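Local coordinates for DCN1-like protein 3 (Homo sapiens, PDB 4GBA) that contributes to cullin neddylation by transferring NEDD8 from N-terminally acetylated NEDD8-conjugating E2 enzymes to cullin-RBX complexes, at residues Q140-S150 against L186-R197. Numbering follows the deposited sequence.
Sequences QWLNFLTENPS and LFDTFVEWEMER
Leu186 straddles two aromatic rings of helix 138-147: its CD2 lies 3.6 Å from CH2 of Trp141, while CD1 meets the edge of the Phe144 ring in its plane. Phe187 then turns its edge to the face of Trp141 in an offset T-shaped pair, and also meets Phe163 and Phe166, tying the contact to helix 157-169. Thr189 sets CG2 against CZ of Phe144, and a water links its OG1 to Ser150 OG, weakly on the serine side. Phe190 receives the edge of Trp141 on one face, with Glu194 CB over the opposite face, and turns its own edge to the face of Phe144; Phe190 CA sits over that Phe144 ring, 3.8 Å from its centroid.

At Trp193, CG stands anti to the backbone N (chi1 177°), which lays the indole across helix 138-147 as a knob among Gln140, Asn143, Phe144 and Glu147. Phe144 CB and CD1 press on one indole face, and Trp193 NE1 donates to Glu147 OE2 (3.1 Å, 153°) from above the carboxylate plane. A leucine here would probably leave Glu147 without its indole donor and Phe144 without the flat surface its edge meets. Farther along, Glu194 bridges to Arg197 and Arg198, and its OE1 approaches Gln140 CB. The Arg197 guanidinium stacks on the Gln140 amide, planes 7° apart, while Asn143 ND2 bonds to Gln140 OE1 at 3.0 Å.

Interlocked aromatic edges and faces thus join two nearly perpendicular helices of the DCUN1 (PONY) domain, which mediates cullin binding, supplemented by an indole-carboxylate bond and a guanidinium-amide stack.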
ATOM      1  N   GLN A 140      12.697   8.645   8.955  1.00 44.83           N
ATOM      2  CA  GLN A 140      12.452   9.974   9.519  1.00 49.93           C
ATOM      3  C   GLN A 140      11.198  10.619   8.940  1.00 48.75           C
ATOM      4  O   GLN A 140      10.450  11.300   9.647  1.00 46.85           O
ATOM      5  CB  GLN A 140      13.660  10.890   9.321  1.00 49.66           C
ATOM      6  CG  GLN A 140      14.895  10.455  10.096  1.00 50.25           C
ATOM      7  CD  GLN A 140      14.607  10.138  11.568  1.00 58.15           C
ATOM      8  OE1 GLN A 140      13.656  10.657  12.167  1.00 54.24           O
ATOM      9  NE2 GLN A 140      15.433   9.272  12.151  1.00 59.76           N
ATOM     10  N   TRP A 141      10.970  10.399   7.649  1.00 45.84           N
ATOM     11  CA  TRP A 141       9.777  10.910   7.001  1.00 42.29           C
ATOM     12  C   TRP A 141       8.536  10.388   7.721  1.00 43.60           C
ATOM     13  O   TRP A 141       7.577  11.125   7.916  1.00 43.85           O
ATOM     14  CB  TRP A 141       9.769  10.537   5.506  1.00 43.58           C
ATOM     15  CG  TRP A 141       8.430  10.701   4.819  1.00 36.67           C
ATOM     16  CD1 TRP A 141       7.551   9.711   4.501  1.00 35.76           C
ATOM     17  CD2 TRP A 141       7.826  11.926   4.384  1.00 41.59           C
ATOM     18  NE1 TRP A 141       6.437  10.235   3.893  1.00 34.95           N
ATOM     19  CE2 TRP A 141       6.579  11.599   3.803  1.00 40.96           C
ATOM     20  CE3 TRP A 141       8.215  13.272   4.422  1.00 38.49           C
ATOM     21  CZ2 TRP A 141       5.719  12.561   3.260  1.00 37.68           C
ATOM     22  CZ3 TRP A 141       7.362  14.225   3.889  1.00 42.29           C
ATOM     23  CH2 TRP A 141       6.125  13.866   3.316  1.00 38.92           C
ATOM     24  N   LEU A 142       8.560   9.120   8.124  1.00 42.37           N
ATOM     25  CA  LEU A 142       7.412   8.522   8.804  1.00 44.21           C
ATOM     26  C   LEU A 142       7.322   8.940  10.280  1.00 48.08           C
ATOM     27  O   LEU A 142       6.226   8.978  10.849  1.00 49.10           O
ATOM     28  CB  LEU A 142       7.410   6.987   8.667  1.00 42.18           C
ATOM     29  CG  LEU A 142       7.296   6.361   7.266  1.00 45.28           C
ATOM     30  CD1 LEU A 142       7.602   4.868   7.324  1.00 44.03           C
ATOM     31  CD2 LEU A 142       5.934   6.613   6.591  1.00 39.60           C
ATOM     32  N   ASN A 143       8.468   9.230  10.898  1.00 48.07           N
ATOM     33  CA  ASN A 143       8.486   9.813  12.243  1.00 49.54           C
ATOM     34  C   ASN A 143       7.865  11.193  12.208  1.00 49.29           C
ATOM     35  O   ASN A 143       7.053  11.548  13.063  1.00 52.39           O
ATOM     36  CB  ASN A 143       9.911   9.935  12.782  1.00 50.27           C
ATOM     37  CG  ASN A 143      10.510   8.593  13.163  1.00 54.02           C
ATOM     38  OD1 ASN A 143       9.789   7.627  13.445  1.00 51.53           O
ATOM     39  ND2 ASN A 143      11.839   8.529  13.185  1.00 55.30           N
ATOM     40  N   PHE A 144       8.269  11.962  11.202  1.00 48.96           N
ATOM     41  CA  PHE A 144       7.750  13.302  10.978  1.00 49.15           C
ATOM     42  C   PHE A 144       6.223  13.298  10.855  1.00 47.36           C
ATOM     43  O   PHE A 144       5.544  14.126  11.448  1.00 47.24           O
ATOM     44  CB  PHE A 144       8.428  13.905   9.737  1.00 50.31           C
ATOM     45  CG  PHE A 144       7.701  15.077   9.142  1.00 49.12           C
ATOM     46  CD1 PHE A 144       7.773  16.326   9.728  1.00 48.29           C
ATOM     47  CD2 PHE A 144       6.960  14.932   7.981  1.00 46.38           C
ATOM     48  CE1 PHE A 144       7.105  17.405   9.173  1.00 50.76           C
ATOM     49  CE2 PHE A 144       6.287  16.011   7.424  1.00 42.43           C
ATOM     50  CZ  PHE A 144       6.362  17.243   8.017  1.00 46.71           C
ATOM     51  N   LEU A 145       5.687  12.342  10.106  1.00 48.55           N
ATOM     52  CA  LEU A 145       4.249  12.288   9.852  1.00 47.85           C
ATOM     53  C   LEU A 145       3.405  11.799  11.032  1.00 45.63           C
ATOM     54  O   LEU A 145       2.236  12.160  11.144  1.00 43.89           O
ATOM     55  CB  LEU A 145       3.956  11.404   8.640  1.00 45.11           C
ATOM     56  CG  LEU A 145       4.438  11.878   7.275  1.00 47.36           C
ATOM     57  CD1 LEU A 145       4.189  10.767   6.235  1.00 41.71           C
ATOM     58  CD2 LEU A 145       3.737  13.174   6.895  1.00 42.57           C
ATOM     59  N   THR A 146       3.971  10.945  11.879  1.00 46.59           N
ATOM     60  CA  THR A 146       3.252  10.471  13.061  1.00 51.12           C
ATOM     61  C   THR A 146       3.180  11.615  14.075  1.00 55.72           C
ATOM     62  O   THR A 146       2.160  11.832  14.737  1.00 56.03           O
ATOM     63  CB  THR A 146       3.934   9.231  13.694  1.00 55.63           C
ATOM     64  OG1 THR A 146       5.229   9.595  14.183  1.00 61.23           O
ATOM     65  CG2 THR A 146       4.086   8.115  12.668  1.00 46.00           C
ATOM     66  N   GLU A 147       4.271  12.361  14.174  1.00 53.68           N
ATOM     67  CA  GLU A 147       4.291  13.558  14.983  1.00 52.08           C
ATOM     68  C   GLU A 147       3.326  14.579  14.391  1.00 57.12           C
ATOM     69  O   GLU A 147       2.541  15.199  15.111  1.00 58.63           O
ATOM     70  CB  GLU A 147       5.703  14.115  15.028  1.00 53.99           C
ATOM     71  CG  GLU A 147       5.805  15.445  15.723  1.00 64.96           C
ATOM     72  CD  GLU A 147       7.235  15.791  16.089  1.00 71.84           C
ATOM     73  OE1 GLU A 147       8.039  14.847  16.283  1.00 71.57           O
ATOM     74  OE2 GLU A 147       7.548  17.004  16.178  1.00 67.78           O
ATOM     75  N   ASN A 148       3.380  14.738  13.070  1.00 55.17           N
ATOM     76  CA  ASN A 148       2.496  15.658  12.347  1.00 53.08           C
ATOM     77  C   ASN A 148       2.589  17.108  12.836  1.00 51.33           C
ATOM     78  O   ASN A 148       1.571  17.738  13.136  1.00 46.96           O
ATOM     79  CB  ASN A 148       1.039  15.169  12.389  1.00 48.66           C
ATOM     80  CG  ASN A 148       0.148  15.899  11.387  1.00 51.82           C
ATOM     81  OD1 ASN A 148       0.637  16.555  10.460  1.00 46.65           O
ATOM     82  ND2 ASN A 148      -1.163  15.779  11.565  1.00 48.05           N
ATOM     83  N   PRO A 149       3.818  17.643  12.889  1.00 52.17           N
ATOM     84  CA  PRO A 149       4.113  19.005  13.359  1.00 52.53           C
ATOM     85  C   PRO A 149       3.140  20.041  12.811  1.00 54.69           C
ATOM     86  O   PRO A 149       2.704  20.900  13.571  1.00 54.36           O
ATOM     87  CB  PRO A 149       5.511  19.280  12.791  1.00 52.96           C
ATOM     88  CG  PRO A 149       6.135  17.939  12.663  1.00 57.74           C
ATOM     89  CD  PRO A 149       5.020  16.954  12.386  1.00 53.86           C
ATOM     90  N   SER A 150       2.811  19.961  11.522  1.00 53.35           N
ATOM     91  CA  SER A 150       2.012  20.997  10.863  1.00 50.13           C
ATOM     92  C   SER A 150       0.539  20.625  10.720  1.00 46.75           C
ATOM     93  O   SER A 150      -0.193  21.246   9.949  1.00 52.47           O
ATOM     94  CB  SER A 150       2.605  21.372   9.489  1.00 56.39           C
ATOM     95  OG  SER A 150       2.652  20.272   8.586  1.00 52.11           O
ATOM     96  N   LEU A 186       4.821  20.239   1.890  1.00 37.21           N
ATOM     97  CA  LEU A 186       5.049  19.286   2.972  1.00 38.56           C
ATOM     98  C   LEU A 186       6.498  18.754   3.025  1.00 39.78           C
ATOM     99  O   LEU A 186       7.036  18.508   4.108  1.00 40.97           O
ATOM    100  CB  LEU A 186       4.054  18.121   2.911  1.00 37.29           C
ATOM    101  CG  LEU A 186       4.116  17.176   4.120  1.00 41.89           C
ATOM    102  CD1 LEU A 186       3.731  17.922   5.415  1.00 43.82           C
ATOM    103  CD2 LEU A 186       3.251  15.935   3.931  1.00 39.11           C
ATOM    104  N   PHE A 187       7.129  18.572   1.867  1.00 36.99           N
ATOM    105  CA  PHE A 187       8.509  18.098   1.849  1.00 37.56           C
ATOM    106  C   PHE A 187       9.445  19.104   2.526  1.00 41.83           C
ATOM    107  O   PHE A 187      10.374  18.714   3.231  1.00 45.14           O
ATOM    108  CB  PHE A 187       8.989  17.776   0.427  1.00 35.82           C
ATOM    109  CG  PHE A 187       8.213  16.662  -0.258  1.00 34.35           C
ATOM    110  CD1 PHE A 187       7.204  15.982   0.397  1.00 36.26           C
ATOM    111  CD2 PHE A 187       8.513  16.298  -1.563  1.00 33.91           C
ATOM    112  CE1 PHE A 187       6.492  14.967  -0.239  1.00 34.38           C
ATOM    113  CE2 PHE A 187       7.808  15.287  -2.204  1.00 33.36           C
ATOM    114  CZ  PHE A 187       6.792  14.625  -1.538  1.00 33.02           C
ATOM    115  N   ASP A 188       9.192  20.396   2.322  1.00 42.71           N
ATOM    116  CA  ASP A 188       9.993  21.449   2.954  1.00 45.70           C
ATOM    117  C   ASP A 188       9.778  21.490   4.472  1.00 44.51           C
ATOM    118  O   ASP A 188      10.733  21.610   5.244  1.00 42.88           O
ATOM    119  CB  ASP A 188       9.703  22.828   2.342  1.00 42.91           C
ATOM    120  CG  ASP A 188      10.839  23.826   2.590  1.00 53.75           C
ATOM    121  OD1 ASP A 188      12.023  23.474   2.348  1.00 53.02           O
ATOM    122  OD2 ASP A 188      10.560  24.960   3.041  1.00 58.71           O
ATOM    123  N   THR A 189       8.517  21.392   4.886  1.00 40.87           N
ATOM    124  CA  THR A 189       8.174  21.278   6.298  1.00 41.93           C
ATOM    125  C   THR A 189       8.957  20.139   6.954  1.00 45.91           C
ATOM    126  O   THR A 189       9.370  20.233   8.117  1.00 48.53           O
ATOM    127  CB  THR A 189       6.668  21.001   6.480  1.00 40.88           C
ATOM    128  OG1 THR A 189       5.905  22.026   5.836  1.00 38.32           O
ATOM    129  CG2 THR A 189       6.308  20.944   7.954  1.00 42.93           C
ATOM    130  N   PHE A 190       9.149  19.062   6.197  1.00 44.19           N
ATOM    131  CA  PHE A 190       9.841  17.885   6.690  1.00 46.81           C
ATOM    132  C   PHE A 190      11.332  18.132   6.774  1.00 45.15           C
ATOM    133  O   PHE A 190      11.976  17.755   7.741  1.00 48.27           O
ATOM    134  CB  PHE A 190       9.575  16.672   5.787  1.00 45.28           C
ATOM    135  CG  PHE A 190      10.621  15.599   5.904  1.00 43.43           C
ATOM    136  CD1 PHE A 190      10.681  14.789   7.034  1.00 45.48           C
ATOM    137  CD2 PHE A 190      11.553  15.404   4.892  1.00 43.25           C
ATOM    138  CE1 PHE A 190      11.655  13.798   7.156  1.00 46.54           C
ATOM    139  CE2 PHE A 190      12.530  14.413   5.003  1.00 45.27           C
ATOM    140  CZ  PHE A 190      12.580  13.609   6.139  1.00 45.84           C
ATOM    141  N   VAL A 191      11.889  18.751   5.746  1.00 45.31           N
ATOM    142  CA  VAL A 191      13.315  19.015   5.745  1.00 47.87           C
ATOM    143  C   VAL A 191      13.700  19.901   6.935  1.00 51.95           C
ATOM    144  O   VAL A 191      14.721  19.674   7.583  1.00 51.37           O
ATOM    145  CB  VAL A 191      13.773  19.612   4.404  1.00 47.23           C
ATOM    146  CG1 VAL A 191      15.144  20.251   4.540  1.00 47.52           C
ATOM    147  CG2 VAL A 191      13.787  18.523   3.327  1.00 43.42           C
ATOM    148  N   GLU A 192      12.868  20.896   7.231  1.00 50.25           N
ATOM    149  CA  GLU A 192      13.107  21.764   8.381  1.00 55.53           C
ATOM    150  C   GLU A 192      13.065  20.934   9.658  1.00 56.75           C
ATOM    151  O   GLU A 192      14.033  20.901  10.425  1.00 52.45           O
ATOM    152  CB  GLU A 192      12.081  22.908   8.450  1.00 54.01           C
ATOM    153  CG  GLU A 192      11.984  23.772   7.177  1.00 59.55           C
ATOM    154  CD  GLU A 192      13.346  24.263   6.661  1.00 68.84           C
ATOM    155  OE1 GLU A 192      13.628  25.481   6.766  1.00 70.62           O
ATOM    156  OE2 GLU A 192      14.132  23.436   6.134  1.00 66.87           O
ATOM    157  N   TRP A 193      11.937  20.259   9.867  1.00 53.13           N
ATOM    158  CA  TRP A 193      11.768  19.358  11.000  1.00 52.47           C
ATOM    159  C   TRP A 193      12.940  18.390  11.155  1.00 53.51           C
ATOM    160  O   TRP A 193      13.350  18.065  12.269  1.00 57.95           O
ATOM    161  CB  TRP A 193      10.470  18.577  10.842  1.00 49.37           C
ATOM    162  CG  TRP A 193      10.216  17.549  11.926  1.00 57.02           C
ATOM    163  CD1 TRP A 193       9.446  17.713  13.051  1.00 54.07           C
ATOM    164  CD2 TRP A 193      10.706  16.195  11.975  1.00 54.15           C
ATOM    165  NE1 TRP A 193       9.434  16.553  13.791  1.00 57.33           N
ATOM    166  CE2 TRP A 193      10.201  15.603  13.151  1.00 57.09           C
ATOM    167  CE3 TRP A 193      11.527  15.424  11.137  1.00 55.00           C
ATOM    168  CZ2 TRP A 193      10.485  14.284  13.515  1.00 56.75           C
ATOM    169  CZ3 TRP A 193      11.815  14.112  11.501  1.00 53.41           C
ATOM    170  CH2 TRP A 193      11.295  13.555  12.675  1.00 54.04           C
ATOM    171  N   GLU A 194      13.477  17.936  10.032  1.00 52.93           N
ATOM    172  CA  GLU A 194      14.552  16.956  10.048  1.00 55.44           C
ATOM    173  C   GLU A 194      15.905  17.607  10.331  1.00 62.62           C
ATOM    174  O   GLU A 194      16.807  16.965  10.877  1.00 65.47           O
ATOM    175  CB  GLU A 194      14.588  16.179   8.732  1.00 50.36           C
ATOM    176  CG  GLU A 194      15.820  15.309   8.560  1.00 54.93           C
ATOM    177  CD  GLU A 194      15.872  14.152   9.549  1.00 58.75           C
ATOM    178  OE1 GLU A 194      14.916  14.009  10.346  1.00 57.61           O
ATOM    179  OE2 GLU A 194      16.865  13.387   9.526  1.00 55.85           O
ATOM    180  N   MET A 195      16.049  18.875   9.951  1.00 61.52           N
ATOM    181  CA  MET A 195      17.223  19.658  10.350  1.00 65.55           C
ATOM    182  C   MET A 195      17.217  19.901  11.861  1.00 62.94           C
ATOM    183  O   MET A 195      18.242  19.777  12.526  1.00 64.86           O
ATOM    184  CB  MET A 195      17.281  21.000   9.603  1.00 66.04           C
ATOM    185  CG  MET A 195      17.679  20.873   8.145  1.00 59.57           C
ATOM    186  SD  MET A 195      19.026  19.686   7.958  1.00 78.02           S
ATOM    187  CE  MET A 195      20.479  20.717   8.150  1.00 67.42           C
ATOM    188  N   GLU A 196      16.054  20.245  12.398  1.00 60.00           N
ATOM    189  CA  GLU A 196      15.932  20.479  13.828  1.00 67.15           C
ATOM    190  C   GLU A 196      16.261  19.232  14.641  1.00 72.95           C
ATOM    191  O   GLU A 196      16.949  19.323  15.660  1.00 77.57           O
ATOM    192  CB  GLU A 196      14.539  21.000  14.193  1.00 66.51           C
ATOM    193  CG  GLU A 196      14.223  20.917  15.684  1.00 76.13           C
ATOM    194  CD  GLU A 196      15.242  21.653  16.555  1.00 82.74           C
ATOM    195  OE1 GLU A 196      15.800  22.673  16.088  1.00 83.01           O
ATOM    196  OE2 GLU A 196      15.485  21.206  17.703  1.00 76.99           O
ATOM    197  N   ARG A 197      15.778  18.068  14.210  1.00 67.74           N
ATOM    198  CA  ARG A 197      16.039  16.865  14.990  1.00 70.75           C
ATOM    199  C   ARG A 197      17.507  16.454  14.933  1.00 69.53           C
ATOM    200  O   ARG A 197      18.036  15.914  15.897  1.00 73.98           O
ATOM    201  CB  ARG A 197      15.115  15.704  14.611  1.00 68.65           C
ATOM    202  CG  ARG A 197      15.406  15.078  13.273  1.00 69.63           C
ATOM    203  CD  ARG A 197      14.988  13.628  13.281  1.00 62.13           C
ATOM    204  NE  ARG A 197      15.921  12.834  14.059  1.00 66.50           N
ATOM    205  CZ  ARG A 197      17.019  12.278  13.555  1.00 67.23           C
ATOM    206  NH1 ARG A 197      17.308  12.437  12.273  1.00 58.87           N
ATOM    207  NH2 ARG A 197      17.826  11.563  14.329  1.00 71.07           N
TER
HETATM  208  O   HOH W   1       3.435  21.537   5.622  1.00 49.41           O